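Local coordinates for DNA fragmentation factor 40 KDA subunit (Mus musculus, PDB 1V0D), which acts as a nuclease that cuts DNA into fragments and drives chromatin condensation during apoptosis, at residues Asn206-Asp211 / Ala216-Cys221; His242-Tyr247 / Ser257-Asp262. One frame throughout, in Å; residues are numbered along the deposited sequence.

Overall arrangement
Beyond helix 186-202 the chain enters a long loop, and interaction 1 folds that loop back on itself, bringing 216-221 against the 3-10 turn of 206-211 with four residues between them. Strand 227-228 follows and pairs antiparallel with 243-244, where interaction 2 begins. Its closure spans helix 250-255 and brings 257-262, which includes most of strand 260-263, against 242-247. The two closures come in series along the chain, neither nested nor crossed, with their centres about 13 Å apart. They meet where Tyr247 OH probably hydrogen-bonds Phe210 O and where Leu220 packs on Leu261. Together they tie the loop to two small sheets, one beside zinc and the other beside magnesium.

Interaction 1. Residues Asn206-Asp211 / Ala216-Cys221; sequences NGSYFD and ASSRLC
Leu220 N donates to Tyr209 O at 2.9 Å, a bent bond (N-H...O angle 141°) and the single hydrogen bond that joins 206-211 to 216-221. Weaker polar contacts gather around Ser218 O. This oxygen lies at the edge of the Tyr209 ring, close to its plane beside CD1, and also takes a CA-H...O contact from Tyr209 CA at 3.5 Å. Placing CG anti to the carbonyl carbon (chi1 -71°) turns the ring edge to the same oxygen that CA faces, while at the far end of the ring the phenol OH is hydrogen-bonded to Ala297 N.

Apolar packing adds to this. Leu220 crosses the tyrosine side chain at a slant, its CD2 lying 3.8 Å from Tyr209 CB, and it also rests on Phe227. The buried Phe210 ring meets Phe256 edge-to-face.

The guanidinium of Arg219 bonds to its own stretch of loop rather than across the contact. Arg219 CB passes 3.9 Å from Asp211 O, but the extended chain leads away, and NH1 reaches Cys221 O at 2.6 Å, lying in the carbonyl plane on a lone pair. With NE held by Ala214 O, the guanidinium links residues before and after Arg219. The whole is a 3-10 turn met by an irregular segment, in the loop joining helix 186-202 to strand 227-228 of the nuclease region, which belongs to the His-Me finger clan.

Interaction 2. Residues His242-Tyr247 / Ser257-Asp262; sequences HSINPY and STWNLD. With ZN (zinc ion), chain B; MG (magnesium ion), chain C.
Ile244 lies over one face of the Trp259 indole, and this pair forms the tight part of the contact. Its CG2 methyl makes a CH-pi contact, 3.7 Å from the centroid of the six-membered ring and 16° off the normal. Because CG1 is anti to the backbone N (chi1 -173°) and the chain stays extended, CD1 is carried on to the pyrrole side, 3.6 Å from Trp259 NE1. The far rim of the indole meets backbone: His242 O stands at the ring edge, 3.7 Å from Trp259 CH2, and Ser243 O approaches CZ2 obliquely. Leu302 of strand 300-303 also packs against the Trp259 side chain. An alanine in place of Trp259 would probably leave Ile244 CG2 without its aromatic partner and open a gap between the segments, where Ile244 CA and Trp259 CA are 9.2 Å apart.

Away from the indole the segments diverge. Ser257 is exposed, and Thr258 packs on Thr258 of the second subunit. His242 starts toward Trp259 through CB, but its imidazole swings off to zinc, which ND1 binds at 2.2 Å together with Cys229, Cys238 and Cys307; NE2 is hydrogen-bonded to Glu251 OE1 of the second subunit. At the other end Asp262 OD1 binds magnesium at 2.3 Å, a site that includes His308, and OD2 is hydrogen-bonded to His313 NE2. The chemistry is therefore divided: a nonpolar centre built on tryptophan and isoleucine joins the strand beside the zinc site to the strand carrying the magnesium ligand, and zinc probably polarises the imidazole toward Glu251 of the second subunit.

Interaction 1. Residues Asn206-Asp211 / Ala216-Cys221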
ATOM      1  N   ASN A 206     -16.436   9.461  12.352  1.00 54.78           N
ATOM      2  CA  ASN A 206     -15.972  10.353  11.295  1.00 52.08           C
ATOM      3  C   ASN A 206     -15.890   9.726   9.912  1.00 50.87           C
ATOM      4  O   ASN A 206     -15.133  10.202   9.066  1.00 50.08           O
ATOM      5  CB  ASN A 206     -14.598  10.915  11.655  1.00 52.90           C
ATOM      6  CG  ASN A 206     -14.665  11.927  12.777  1.00 54.00           C
ATOM      7  OD1 ASN A 206     -13.774  11.993  13.625  1.00 53.37           O
ATOM      8  ND2 ASN A 206     -15.727  12.729  12.786  1.00 55.16           N
ATOM      9  N   GLY A 207     -16.663   8.669   9.676  1.00 51.18           N
ATOM     10  CA  GLY A 207     -16.652   8.023   8.367  1.00 50.38           C
ATOM     11  C   GLY A 207     -17.026   9.036   7.303  1.00 49.45           C
ATOM     12  O   GLY A 207     -16.799   8.852   6.106  1.00 48.51           O
ATOM     13  N   SER A 208     -17.616  10.125   7.770  1.00 49.95           N
ATOM     14  CA  SER A 208     -18.034  11.225   6.921  1.00 49.40           C
ATOM     15  C   SER A 208     -16.864  11.768   6.094  1.00 48.55           C
ATOM     16  O   SER A 208     -17.040  12.266   4.984  1.00 47.82           O
ATOM     17  CB  SER A 208     -18.618  12.317   7.808  1.00 49.32           C
ATOM     18  OG  SER A 208     -18.615  13.551   7.134  1.00 55.83           O
ATOM     19  N   TYR A 209     -15.657  11.656   6.634  1.00 49.28           N
ATOM     20  CA  TYR A 209     -14.483  12.145   5.930  1.00 50.09           C
ATOM     21  C   TYR A 209     -14.317  11.598   4.516  1.00 50.36           C
ATOM     22  O   TYR A 209     -13.827  12.307   3.645  1.00 51.23           O
ATOM     23  CB  TYR A 209     -13.200  11.835   6.717  1.00 48.80           C
ATOM     24  CG  TYR A 209     -13.002  12.647   7.975  1.00 47.46           C
ATOM     25  CD1 TYR A 209     -13.600  13.895   8.131  1.00 46.84           C
ATOM     26  CD2 TYR A 209     -12.177  12.184   9.002  1.00 47.72           C
ATOM     27  CE1 TYR A 209     -13.380  14.662   9.281  1.00 45.98           C
ATOM     28  CE2 TYR A 209     -11.951  12.945  10.152  1.00 45.68           C
ATOM     29  CZ  TYR A 209     -12.556  14.177  10.281  1.00 44.56           C
ATOM     30  OH  TYR A 209     -12.336  14.926  11.409  1.00 46.60           O
ATOM     31  N   PHE A 210     -14.714  10.348   4.279  1.00 51.67           N
ATOM     32  CA  PHE A 210     -14.535   9.750   2.952  1.00 52.65           C
ATOM     33  C   PHE A 210     -15.717   9.776   2.013  1.00 53.76           C
ATOM     34  O   PHE A 210     -15.553   9.491   0.830  1.00 54.08           O
ATOM     35  CB  PHE A 210     -14.080   8.291   3.055  1.00 51.57           C
ATOM     36  CG  PHE A 210     -12.644   8.118   3.448  1.00 52.65           C
ATOM     37  CD1 PHE A 210     -11.844   9.217   3.752  1.00 52.37           C
ATOM     38  CD2 PHE A 210     -12.095   6.843   3.544  1.00 52.32           C
ATOM     39  CE1 PHE A 210     -10.525   9.044   4.147  1.00 52.43           C
ATOM     40  CE2 PHE A 210     -10.777   6.662   3.938  1.00 52.18           C
ATOM     41  CZ  PHE A 210      -9.991   7.764   4.241  1.00 52.25           C
ATOM     42  N   ASP A 211     -16.907  10.107   2.501  1.00 55.56           N
ATOM     43  CA  ASP A 211     -18.042  10.086   1.594  1.00 56.85           C
ATOM     44  C   ASP A 211     -18.510  11.426   1.041  1.00 57.28           C
ATOM     45  O   ASP A 211     -18.872  12.342   1.783  1.00 57.77           O
ATOM     46  CB  ASP A 211     -19.193   9.278   2.231  1.00 58.52           C
ATOM     47  CG  ASP A 211     -20.425  10.104   2.536  1.00 57.68           C
ATOM     48  OD1 ASP A 211     -20.538  10.593   3.677  1.00 58.92           O
ATOM     49  OD2 ASP A 211     -21.287  10.249   1.641  1.00 57.60           O
ATOM     50  N   ALA A 216     -20.169  19.855   3.480  1.00 62.48           N
ATOM     51  CA  ALA A 216     -18.865  20.281   2.987  1.00 59.79           C
ATOM     52  C   ALA A 216     -17.828  20.489   4.088  1.00 59.93           C
ATOM     53  O   ALA A 216     -16.628  20.560   3.817  1.00 60.24           O
ATOM     54  CB  ALA A 216     -19.019  21.548   2.180  1.00 58.92           C
ATOM     55  N   SER A 217     -18.277  20.590   5.329  1.00 59.44           N
ATOM     56  CA  SER A 217     -17.346  20.794   6.433  1.00 60.40           C
ATOM     57  C   SER A 217     -16.970  19.459   7.046  1.00 59.35           C
ATOM     58  O   SER A 217     -16.322  19.411   8.090  1.00 59.90           O
ATOM     59  CB  SER A 217     -17.991  21.654   7.518  1.00 61.62           C
ATOM     60  OG  SER A 217     -19.076  20.951   8.104  1.00 64.71           O
ATOM     61  N   SER A 218     -17.388  18.380   6.397  1.00 57.92           N
ATOM     62  CA  SER A 218     -17.134  17.040   6.899  1.00 56.29           C
ATOM     63  C   SER A 218     -16.296  16.208   5.959  1.00 55.53           C
ATOM     64  O   SER A 218     -15.418  15.465   6.396  1.00 56.98           O
ATOM     65  CB  SER A 218     -18.454  16.313   7.128  1.00 55.39           C
ATOM     66  OG  SER A 218     -19.253  17.004   8.060  1.00 59.29           O
ATOM     67  N   ARG A 219     -16.581  16.309   4.668  1.00 53.16           N
ATOM     68  CA  ARG A 219     -15.847  15.522   3.711  1.00 51.13           C
ATOM     69  C   ARG A 219     -14.448  16.039   3.477  1.00 50.72           C
ATOM     70  O   ARG A 219     -14.142  17.195   3.762  1.00 52.34           O
ATOM     71  CB  ARG A 219     -16.624  15.420   2.391  1.00 50.82           C
ATOM     72  CG  ARG A 219     -17.247  16.694   1.878  1.00 49.69           C
ATOM     73  CD  ARG A 219     -18.269  16.353   0.805  1.00 51.49           C
ATOM     74  NE  ARG A 219     -19.003  17.515   0.309  1.00 54.01           N
ATOM     75  CZ  ARG A 219     -18.479  18.461  -0.465  1.00 57.19           C
ATOM     76  NH1 ARG A 219     -17.210  18.390  -0.839  1.00 57.29           N
ATOM     77  NH2 ARG A 219     -19.225  19.484  -0.871  1.00 60.22           N
ATOM     78  N   LEU A 220     -13.589  15.158   2.985  1.00 49.96           N
ATOM     79  CA  LEU A 220     -12.212  15.507   2.685  1.00 49.65           C
ATOM     80  C   LEU A 220     -12.086  15.599   1.164  1.00 50.37           C
ATOM     81  O   LEU A 220     -11.036  15.961   0.628  1.00 51.20           O
ATOM     82  CB  LEU A 220     -11.280  14.431   3.244  1.00 48.06           C
ATOM     83  CG  LEU A 220     -10.409  14.752   4.468  1.00 48.06           C
ATOM     84  CD1 LEU A 220     -11.089  15.762   5.377  1.00 47.76           C
ATOM     85  CD2 LEU A 220     -10.108  13.454   5.215  1.00 46.37           C
ATOM     86  N   CYS A 221     -13.182  15.296   0.479  1.00 50.18           N
ATOM     87  CA  CYS A 221     -13.205  15.312  -0.980  1.00 51.28           C
ATOM     88  C   CYS A 221     -14.244  16.274  -1.547  1.00 50.92           C
ATOM     89  O   CYS A 221     -15.081  16.816  -0.813  1.00 49.60           O
ATOM     90  CB  CYS A 221     -13.519  13.907  -1.497  1.00 50.70           C
ATOM     91  SG  CYS A 221     -15.095  13.276  -0.834  1.00 52.93           S
TER

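Interaction 2. Residues His242-Tyr247 / Ser257-Asp262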
ATOM      1  N   HIS A 242      -0.673  15.046  -5.851  1.00 53.44           N
ATOM      2  CA  HIS A 242      -1.355  13.761  -5.917  1.00 51.25           C
ATOM      3  C   HIS A 242      -2.843  13.918  -5.681  1.00 51.83           C
ATOM      4  O   HIS A 242      -3.252  14.652  -4.782  1.00 55.20           O
ATOM      5  CB  HIS A 242      -0.828  12.837  -4.826  1.00 48.81           C
ATOM      6  CG  HIS A 242       0.632  12.538  -4.928  1.00 47.71           C
ATOM      7  ND1 HIS A 242       1.475  12.606  -3.842  1.00 47.65           N
ATOM      8  CD2 HIS A 242       1.383  12.089  -5.958  1.00 47.17           C
ATOM      9  CE1 HIS A 242       2.683  12.207  -4.197  1.00 47.18           C
ATOM     10  NE2 HIS A 242       2.654  11.884  -5.476  1.00 48.37           N
ATOM     11  N   SER A 243      -3.653  13.235  -6.477  1.00 51.23           N
ATOM     12  CA  SER A 243      -5.097  13.263  -6.286  1.00 50.83           C
ATOM     13  C   SER A 243      -5.598  11.851  -6.560  1.00 50.58           C
ATOM     14  O   SER A 243      -4.843  10.993  -7.011  1.00 50.54           O
ATOM     15  CB  SER A 243      -5.774  14.273  -7.217  1.00 51.76           C
ATOM     16  OG  SER A 243      -5.776  13.852  -8.568  1.00 55.34           O
ATOM     17  N   ILE A 244      -6.863  11.595  -6.280  1.00 50.96           N
ATOM     18  CA  ILE A 244      -7.396  10.265  -6.501  1.00 51.04           C
ATOM     19  C   ILE A 244      -8.897  10.280  -6.291  1.00 52.85           C
ATOM     20  O   ILE A 244      -9.389  10.945  -5.376  1.00 53.24           O
ATOM     21  CB  ILE A 244      -6.768   9.250  -5.517  1.00 49.40           C
ATOM     22  CG1 ILE A 244      -7.217   7.828  -5.871  1.00 46.51           C
ATOM     23  CG2 ILE A 244      -7.169   9.601  -4.079  1.00 47.71           C
ATOM     24  CD1 ILE A 244      -6.583   6.740  -5.007  1.00 44.41           C
ATOM     25  N   ASN A 245      -9.624   9.563  -7.143  1.00 53.82           N
ATOM     26  CA  ASN A 245     -11.071   9.497  -7.002  1.00 54.18           C
ATOM     27  C   ASN A 245     -11.464   8.040  -6.860  1.00 54.82           C
ATOM     28  O   ASN A 245     -11.788   7.365  -7.839  1.00 57.21           O
ATOM     29  CB  ASN A 245     -11.771  10.129  -8.207  1.00 53.70           C
ATOM     30  CG  ASN A 245     -13.271  10.312  -7.981  1.00 54.99           C
ATOM     31  OD1 ASN A 245     -13.874  11.260  -8.490  1.00 57.03           O
ATOM     32  ND2 ASN A 245     -13.878   9.400  -7.224  1.00 53.08           N
ATOM     33  N   PRO A 246     -11.448   7.532  -5.622  1.00 55.34           N
ATOM     34  CA  PRO A 246     -11.802   6.134  -5.352  1.00 55.44           C
ATOM     35  C   PRO A 246     -13.192   5.739  -5.842  1.00 56.05           C
ATOM     36  O   PRO A 246     -13.511   4.558  -5.907  1.00 56.13           O
ATOM     37  CB  PRO A 246     -11.677   6.042  -3.833  1.00 54.95           C
ATOM     38  CG  PRO A 246     -12.073   7.422  -3.391  1.00 54.12           C
ATOM     39  CD  PRO A 246     -11.322   8.295  -4.368  1.00 53.98           C
ATOM     40  N   TYR A 247     -14.014   6.720  -6.196  1.00 57.30           N
ATOM     41  CA  TYR A 247     -15.370   6.427  -6.643  1.00 59.51           C
ATOM     42  C   TYR A 247     -15.557   6.010  -8.094  1.00 61.60           C
ATOM     43  O   TYR A 247     -16.625   5.496  -8.445  1.00 63.41           O
ATOM     44  CB  TYR A 247     -16.300   7.618  -6.407  1.00 57.86           C
ATOM     45  CG  TYR A 247     -16.599   7.923  -4.971  1.00 56.30           C
ATOM     46  CD1 TYR A 247     -15.739   8.723  -4.218  1.00 55.95           C
ATOM     47  CD2 TYR A 247     -17.760   7.448  -4.368  1.00 55.29           C
ATOM     48  CE1 TYR A 247     -16.028   9.051  -2.900  1.00 52.63           C
ATOM     49  CE2 TYR A 247     -18.061   7.771  -3.046  1.00 54.45           C
ATOM     50  CZ  TYR A 247     -17.186   8.576  -2.323  1.00 52.48           C
ATOM     51  OH  TYR A 247     -17.468   8.913  -1.026  1.00 52.97           O
ATOM     52  N   SER A 257      -6.471   2.463  -0.592  1.00 51.81           N
ATOM     53  CA  SER A 257      -6.064   1.726   0.605  1.00 52.75           C
ATOM     54  C   SER A 257      -4.657   2.145   0.982  1.00 52.23           C
ATOM     55  O   SER A 257      -4.283   2.107   2.154  1.00 51.97           O
ATOM     56  CB  SER A 257      -6.046   0.222   0.349  1.00 53.36           C
ATOM     57  OG  SER A 257      -7.350  -0.255   0.116  1.00 60.44           O
ATOM     58  N   THR A 258      -3.880   2.529  -0.026  1.00 50.00           N
ATOM     59  CA  THR A 258      -2.513   2.943   0.199  1.00 50.75           C
ATOM     60  C   THR A 258      -2.415   4.383   0.685  1.00 50.51           C
ATOM     61  O   THR A 258      -1.383   4.784   1.231  1.00 48.88           O
ATOM     62  CB  THR A 258      -1.665   2.766  -1.067  1.00 51.74           C
ATOM     63  OG1 THR A 258      -2.161   3.617  -2.105  1.00 52.88           O
ATOM     64  CG2 THR A 258      -1.712   1.313  -1.524  1.00 51.30           C
ATOM     65  N   TRP A 259      -3.479   5.159   0.478  1.00 50.55           N
ATOM     66  CA  TRP A 259      -3.505   6.539   0.954  1.00 50.87           C
ATOM     67  C   TRP A 259      -3.731   6.450   2.448  1.00 51.79           C
ATOM     68  O   TRP A 259      -4.632   5.751   2.904  1.00 54.01           O
ATOM     69  CB  TRP A 259      -4.624   7.332   0.299  1.00 47.84           C
ATOM     70  CG  TRP A 259      -4.241   7.787  -1.051  1.00 48.18           C
ATOM     71  CD1 TRP A 259      -3.901   7.003  -2.115  1.00 47.33           C
ATOM     72  CD2 TRP A 259      -4.161   9.142  -1.508  1.00 49.13           C
ATOM     73  NE1 TRP A 259      -3.617   7.785  -3.212  1.00 48.34           N
ATOM     74  CE2 TRP A 259      -3.770   9.104  -2.867  1.00 48.04           C
ATOM     75  CE3 TRP A 259      -4.385  10.389  -0.902  1.00 48.30           C
ATOM     76  CZ2 TRP A 259      -3.598  10.261  -3.629  1.00 47.75           C
ATOM     77  CZ3 TRP A 259      -4.216  11.538  -1.659  1.00 47.41           C
ATOM     78  CH2 TRP A 259      -3.825  11.465  -3.010  1.00 48.32           C
ATOM     79  N   ASN A 260      -2.918   7.169   3.204  1.00 51.53           N
ATOM     80  CA  ASN A 260      -2.973   7.112   4.651  1.00 51.28           C
ATOM     81  C   ASN A 260      -3.521   8.382   5.336  1.00 50.07           C
ATOM     82  O   ASN A 260      -3.403   9.482   4.795  1.00 50.28           O
ATOM     83  CB  ASN A 260      -1.543   6.807   5.108  1.00 53.66           C
ATOM     84  CG  ASN A 260      -1.443   6.454   6.563  1.00 58.03           C
ATOM     85  OD1 ASN A 260      -1.150   7.308   7.409  1.00 61.20           O
ATOM     86  ND2 ASN A 260      -1.677   5.186   6.875  1.00 60.75           N
ATOM     87  N   LEU A 261      -4.157   8.214   6.499  1.00 47.63           N
ATOM     88  CA  LEU A 261      -4.636   9.342   7.314  1.00 45.96           C
ATOM     89  C   LEU A 261      -3.527   9.460   8.371  1.00 46.35           C
ATOM     90  O   LEU A 261      -3.603   8.861   9.447  1.00 46.69           O
ATOM     91  CB  LEU A 261      -5.962   9.026   8.008  1.00 42.58           C
ATOM     92  CG  LEU A 261      -7.270   9.227   7.245  1.00 41.90           C
ATOM     93  CD1 LEU A 261      -8.444   9.079   8.209  1.00 39.76           C
ATOM     94  CD2 LEU A 261      -7.301  10.589   6.610  1.00 37.05           C
ATOM     95  N   ASP A 262      -2.492  10.226   8.049  1.00 46.60           N
ATOM     96  CA  ASP A 262      -1.323  10.357   8.906  1.00 48.02           C
ATOM     97  C   ASP A 262      -1.415  11.395  10.025  1.00 47.49           C
ATOM     98  O   ASP A 262      -1.722  12.561   9.779  1.00 48.46           O
ATOM     99  CB  ASP A 262      -0.111  10.612   7.989  1.00 49.80           C
ATOM    100  CG  ASP A 262       1.203  10.772   8.742  1.00 52.48           C
ATOM    101  OD1 ASP A 262       1.552   9.924   9.600  1.00 52.14           O
ATOM    102  OD2 ASP A 262       1.907  11.762   8.443  1.00 55.69           O
TER
HETATM  103 ZN    ZN B 401       1.554  13.967  -2.082  1.00 50.20          ZN
HETATM  104 MG    MG C 501       1.685   7.857  10.595  1.00 82.85          MG